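Local atomic coordinates of galactokinase (Bifidobacterium longum subsp. infantis ATCC 15697 = JCM 1222 = DSM 20088, PDB entry 6TEQ), a protein that probably phosphorylates galactose using ATP, as a galactokinase of the GHMP kinase family, and binds 2-deoxy-2-fluoro-galactose in its sugar pocket. Residues V41-E46 and R311-A316; E46-N51 and T305-V310. All blocks are in the same frame, centred on the assembly; numbering follows the deposited sequence.

Contact 1 (V41-E46 and R311-A316); sequences VNLIGE and RSFVRA. With GAF (2-deoxy-2-fluoro-alpha-D-galactopyranose), chain M.
Ile44 and Leu43 of segment 41-46 meet Phe313 of helix 294-318, a small apolar contact buried inside the chain. The CG2 branch of Ile44 carries most of it, lying 3.9 Å from Phe313 CB and crossing the aromatic side chain obliquely near the root of its ring. Leu43 touches the same ring farther along one side, its CD1 methyl 4.4 Å from Phe313 CE2, which is a looser touch. With chi1 of Phe313 at -174°, CG stands anti to the backbone N, and the ring leans off the helix toward segment 41-46. There it also meets the ring of Phe329 on helix 322-338, nearly parallel to it, while Ala325 of that helix and Leu56 of strand 54-70 also touch it.

Behind this apolar side the chain turns polar. The side-chain amide of Asn42 folds back over the turn and gives both N-H groups of ND2 away in its own plane: one goes to Gly45 O at 2.9 Å, arriving above the carbonyl plane, and the other to Glu46 OE1, almost straight at 174°. The turn that brings these acceptors round passes through Gly45, whose positive phi of 96° would press a CB against the preceding carbonyl. Asn42 OD1 takes the backbone N of Leu56, so the amide is fixed from both ends and acts as second shell to Glu46. From that position Glu46 OE1 approaches the sugar O6 to 2.5 Å, while OE2 is paired with Arg363. Sequence and geometry together are those of the galactose-binding signature of galactokinases, here an Asn-Leu-Ile-Gly-Glu run whose aliphatic side packs on a helix and whose glutamate faces the sugar.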
# COMPACT_ATOMS: atom_id res chain seq x y z
N VAL A 41 0.35 -1.42 5.64
CA VAL A 41 -0.45 -0.30 6.19
C VAL A 41 0.43 0.96 6.25
O VAL A 41 1.53 0.95 6.80
CB VAL A 41 -1.06 -0.63 7.56
CG1 VAL A 41 -2.32 -1.43 7.45
CG2 VAL A 41 -0.11 -1.43 8.41
N ASN A 42 -0.13 2.03 5.73
CA ASN A 42 0.52 3.34 5.81
C ASN A 42 0.21 3.89 7.19
O ASN A 42 -0.94 4.16 7.50
CB ASN A 42 0.13 4.25 4.67
CG ASN A 42 1.11 5.38 4.53
OD1 ASN A 42 2.24 5.29 5.00
ND2 ASN A 42 0.62 6.44 3.91
N LEU A 43 1.22 4.09 8.01
CA LEU A 43 0.95 4.60 9.36
C LEU A 43 0.45 6.03 9.23
O LEU A 43 -0.46 6.43 9.97
CB LEU A 43 2.18 4.50 10.25
CG LEU A 43 2.73 3.12 10.52
CD1 LEU A 43 4.01 3.26 11.28
CD2 LEU A 43 1.73 2.24 11.28
N ILE A 44 1.12 6.83 8.40
CA ILE A 44 0.77 8.25 8.19
C ILE A 44 1.53 8.72 6.98
O ILE A 44 2.48 8.08 6.56
CB ILE A 44 1.13 9.02 9.50
CG1 ILE A 44 0.46 10.37 9.56
CG2 ILE A 44 2.61 9.12 9.76
CD1 ILE A 44 0.48 11.03 10.93
N GLY A 45 1.04 9.80 6.40
CA GLY A 45 1.57 10.36 5.15
C GLY A 45 0.76 9.84 4.00
O GLY A 45 1.26 9.13 3.15
N GLU A 46 -0.49 10.22 4.01
CA GLU A 46 -1.50 9.72 3.09
C GLU A 46 -1.80 10.77 2.04
O GLU A 46 -1.88 11.98 2.30
CB GLU A 46 -2.77 9.38 3.85
CG GLU A 46 -3.52 8.20 3.26
CD GLU A 46 -2.78 6.89 3.57
OE1 GLU A 46 -2.03 6.41 2.67
OE2 GLU A 46 -2.90 6.37 4.73
N ARG A 311 6.85 13.92 9.68
CA ARG A 311 8.02 14.31 10.50
C ARG A 311 7.62 14.24 11.98
O ARG A 311 8.32 13.57 12.78
CB ARG A 311 8.49 15.72 10.15
CG ARG A 311 8.84 15.91 8.69
CD ARG A 311 9.62 17.19 8.47
NE ARG A 311 9.62 17.64 7.06
CZ ARG A 311 10.50 17.26 6.19
NH1 ARG A 311 11.49 16.47 6.59
NH2 ARG A 311 10.43 17.71 4.94
N SER A 312 6.50 14.86 12.33
CA SER A 312 6.04 14.92 13.74
C SER A 312 5.89 13.51 14.33
O SER A 312 6.20 13.31 15.51
CB SER A 312 4.82 15.70 13.87
OG SER A 312 5.12 17.07 13.52
N PHE A 313 5.35 12.58 13.53
CA PHE A 313 5.11 11.24 14.01
C PHE A 313 6.44 10.54 14.27
O PHE A 313 6.53 9.80 15.23
CB PHE A 313 4.21 10.49 13.01
CG PHE A 313 3.82 9.15 13.53
CD1 PHE A 313 2.63 8.95 14.19
CD2 PHE A 313 4.64 8.08 13.34
CE1 PHE A 313 2.25 7.69 14.64
CE2 PHE A 313 4.29 6.84 13.83
CZ PHE A 313 3.10 6.65 14.49
N VAL A 314 7.37 10.60 13.30
CA VAL A 314 8.67 9.95 13.46
C VAL A 314 9.29 10.44 14.78
O VAL A 314 9.84 9.64 15.53
CB VAL A 314 9.52 10.26 12.20
CG1 VAL A 314 10.96 9.97 12.41
CG2 VAL A 314 8.95 9.47 11.00
N ARG A 315 9.17 11.71 15.08
CA ARG A 315 9.75 12.26 16.32
C ARG A 315 8.96 11.74 17.54
O ARG A 315 9.59 11.23 18.50
CB ARG A 315 9.71 13.78 16.28
CG ARG A 315 10.17 14.39 17.59
CD ARG A 315 9.98 15.86 17.57
NE ARG A 315 10.98 16.48 16.73
CZ ARG A 315 11.07 17.79 16.54
NH1 ARG A 315 10.23 18.63 17.15
NH2 ARG A 315 12.04 18.22 15.75
N ALA A 316 7.63 11.77 17.47
CA ALA A 316 6.79 11.37 18.62
C ALA A 316 7.05 9.92 18.96
O ALA A 316 7.20 9.55 20.12
CB ALA A 316 5.32 11.61 18.38
C1 GAF M . -3.37 4.29 -2.76
C2 GAF M . -2.20 4.34 -3.71
F2 GAF M . -2.02 3.11 -4.25
C3 GAF M . -0.93 4.78 -3.02
O3 GAF M . 0.04 5.07 -3.98
C4 GAF M . -1.16 6.09 -2.20
O4 GAF M . -1.37 7.24 -3.01
C5 GAF M . -2.32 5.88 -1.29
O5 GAF M . -3.46 5.53 -2.04
C6 GAF M . -2.66 7.09 -0.45
O6 GAF M . -1.58 7.44 0.43
O1 GAF M . -3.08 3.19 -1.92

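Contact 2 (E46-N51 and T305-V310); sequences EHTDYN and TEIERV. With GAF (2-deoxy-2-fluoro-alpha-D-galactopyranose), chain M.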
# COMPACT_ATOMS: atom_id res chain seq x y z
N GLU A 46 -0.49 10.22 4.01
CA GLU A 46 -1.50 9.72 3.09
C GLU A 46 -1.80 10.77 2.04
O GLU A 46 -1.88 11.98 2.30
CB GLU A 46 -2.77 9.38 3.85
CG GLU A 46 -3.52 8.20 3.26
CD GLU A 46 -2.78 6.89 3.57
OE1 GLU A 46 -2.03 6.41 2.67
OE2 GLU A 46 -2.90 6.37 4.73
N HIS A 47 -1.82 10.27 0.82
CA HIS A 47 -2.03 11.10 -0.35
C HIS A 47 -0.89 12.09 -0.52
O HIS A 47 -1.12 13.20 -1.05
CB HIS A 47 -3.41 11.65 -0.35
CG HIS A 47 -4.45 10.71 -0.77
ND1 HIS A 47 -4.68 10.36 -2.09
CD2 HIS A 47 -5.32 9.95 -0.02
CE1 HIS A 47 -5.65 9.45 -2.09
NE2 HIS A 47 -6.03 9.19 -0.88
N THR A 48 0.30 11.68 -0.15
CA THR A 48 1.51 12.49 -0.28
C THR A 48 2.49 11.87 -1.27
O THR A 48 3.32 12.59 -1.79
CB THR A 48 2.20 12.61 1.08
OG1 THR A 48 2.48 11.32 1.62
CG2 THR A 48 1.38 13.37 2.08
N ASP A 49 2.42 10.56 -1.52
CA ASP A 49 3.42 9.93 -2.39
C ASP A 49 3.50 10.57 -3.78
O ASP A 49 4.63 10.89 -4.25
CB ASP A 49 3.27 8.43 -2.42
CG ASP A 49 1.99 7.83 -2.94
OD1 ASP A 49 1.00 8.55 -3.03
OD2 ASP A 49 2.04 6.61 -3.30
N TYR A 50 2.37 10.74 -4.44
CA TYR A 50 2.33 11.25 -5.82
C TYR A 50 2.53 12.77 -5.80
O TYR A 50 2.66 13.36 -6.87
CB TYR A 50 1.02 10.84 -6.51
CG TYR A 50 -0.27 11.17 -5.79
CD1 TYR A 50 -0.74 12.49 -5.77
CD2 TYR A 50 -1.01 10.17 -5.15
CE1 TYR A 50 -1.91 12.83 -5.09
CE2 TYR A 50 -2.21 10.47 -4.52
CZ TYR A 50 -2.65 11.81 -4.49
OH TYR A 50 -3.83 12.09 -3.87
N ASN A 51 2.63 13.38 -4.60
CA ASN A 51 3.01 14.81 -4.42
C ASN A 51 4.49 14.95 -4.01
O ASN A 51 4.85 16.04 -3.53
CB ASN A 51 2.09 15.43 -3.38
CG ASN A 51 0.68 15.61 -3.90
OD1 ASN A 51 0.52 16.21 -4.96
ND2 ASN A 51 -0.31 15.05 -3.18
N THR A 305 0.02 19.86 5.41
CA THR A 305 -0.06 19.50 6.85
C THR A 305 0.32 18.03 7.04
O THR A 305 0.92 17.67 8.04
CB THR A 305 -1.39 19.90 7.50
OG1 THR A 305 -2.45 19.17 6.90
CG2 THR A 305 -1.61 21.41 7.44
N GLU A 306 -0.06 17.18 6.08
CA GLU A 306 0.19 15.72 6.23
C GLU A 306 1.70 15.51 6.16
O GLU A 306 2.22 14.61 6.90
CB GLU A 306 -0.56 14.94 5.15
CG GLU A 306 -0.48 13.46 5.31
CD GLU A 306 -1.34 12.85 6.39
OE1 GLU A 306 -1.94 13.61 7.20
OE2 GLU A 306 -1.34 11.63 6.43
N ILE A 307 2.39 16.14 5.23
CA ILE A 307 3.85 15.93 5.10
C ILE A 307 4.50 16.29 6.45
O ILE A 307 5.34 15.49 6.96
CB ILE A 307 4.45 16.70 3.92
CG1 ILE A 307 3.93 16.17 2.56
CG2 ILE A 307 5.96 16.67 3.96
CD1 ILE A 307 4.27 17.02 1.34
N GLU A 308 4.10 17.40 7.05
CA GLU A 308 4.69 17.79 8.33
C GLU A 308 4.29 16.78 9.41
O GLU A 308 5.12 16.43 10.27
CB GLU A 308 4.25 19.19 8.77
CG GLU A 308 5.19 19.71 9.82
CD GLU A 308 6.60 20.04 9.34
OE1 GLU A 308 6.74 20.92 8.57
OE2 GLU A 308 7.55 19.42 9.76
N ARG A 309 3.05 16.27 9.40
CA ARG A 309 2.65 15.26 10.39
C ARG A 309 3.58 14.07 10.31
O ARG A 309 3.77 13.40 11.35
CB ARG A 309 1.19 14.86 10.20
CG ARG A 309 0.23 15.91 10.72
CD ARG A 309 -1.20 15.42 10.76
NE ARG A 309 -1.76 15.34 9.41
CZ ARG A 309 -2.37 16.36 8.80
NH1 ARG A 309 -2.60 17.48 9.47
NH2 ARG A 309 -2.90 16.20 7.60
N VAL A 310 4.04 13.68 9.13
CA VAL A 310 4.95 12.51 9.08
C VAL A 310 6.18 12.81 9.95
O VAL A 310 6.63 11.93 10.70
CB VAL A 310 5.32 12.09 7.67
CG1 VAL A 310 6.29 10.92 7.70
CG2 VAL A 310 4.10 11.71 6.81
C1 GAF M . -3.37 4.29 -2.76
C2 GAF M . -2.20 4.34 -3.71
F2 GAF M . -2.02 3.11 -4.25
C3 GAF M . -0.93 4.78 -3.02
O3 GAF M . 0.04 5.07 -3.98
C4 GAF M . -1.16 6.09 -2.20
O4 GAF M . -1.37 7.24 -3.01
C5 GAF M . -2.32 5.88 -1.29
O5 GAF M . -3.46 5.53 -2.04
C6 GAF M . -2.66 7.09 -0.45
O6 GAF M . -1.58 7.44 0.43
O1 GAF M . -3.08 3.19 -1.92
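The flat carboxylate of Glu306 meets Glu46 across the contact, the anti lone pair of OE2 receiving Glu46 N at 2.9 Å. The Arg309 guanidinium turns its edge to the other oxygen, gripping OE1 side-on with NE and NH2, and has Thr305 O over one face. On the loop itself, the His47 ring carries the sugar's C6 over the centre of one face. At its edge it meets Tyr50, where His47 ND1 and Tyr50 OH are 2.6 Å apart. His47 N binds the sugar O6 almost straight, at 176°, and Asp49 OD2 approaches O3 to 2.6 Å. Thr48 CG2 packs crosswise on Glu306 CG, at 3.7 Å, and slides past Ile307 CG1; its OG1 turns instead to Leu54 O. Glu306 bends at chi2 (76°), which swings the carboxylate to the Glu46 backbone. Were Glu306 an alanine, Glu46 N and Gly45 N would probably lose their shared acceptor and the Arg309 guanidinium its mate. Gly45 N and Ser332 OG also bond OE2, so this buried carboxylate is held on both oxygens, and Arg309 probably balances its charge beside the sugar-binding loop.

Overall arrangement
Their centres about 9 Å apart, the two contacts lie on the same side of the chain's centre. They follow one another on both partners: the chain leaving strand 33-42 runs from contact 1 into contact 2 through Glu46, which belongs to both, while helix 294-318 supplies 305-310 to contact 2 first and then 311-316 to contact 1. The two pieces of chain therefore run past each other in opposite order. The contacts also touch directly, as Gly45 N is hydrogen-bonded to Glu306 OE2 at 3.0 Å and Gly45 CA packs on Val310. One helix, more than 250 residues further along the chain, thus backs the loop that binds the sugar.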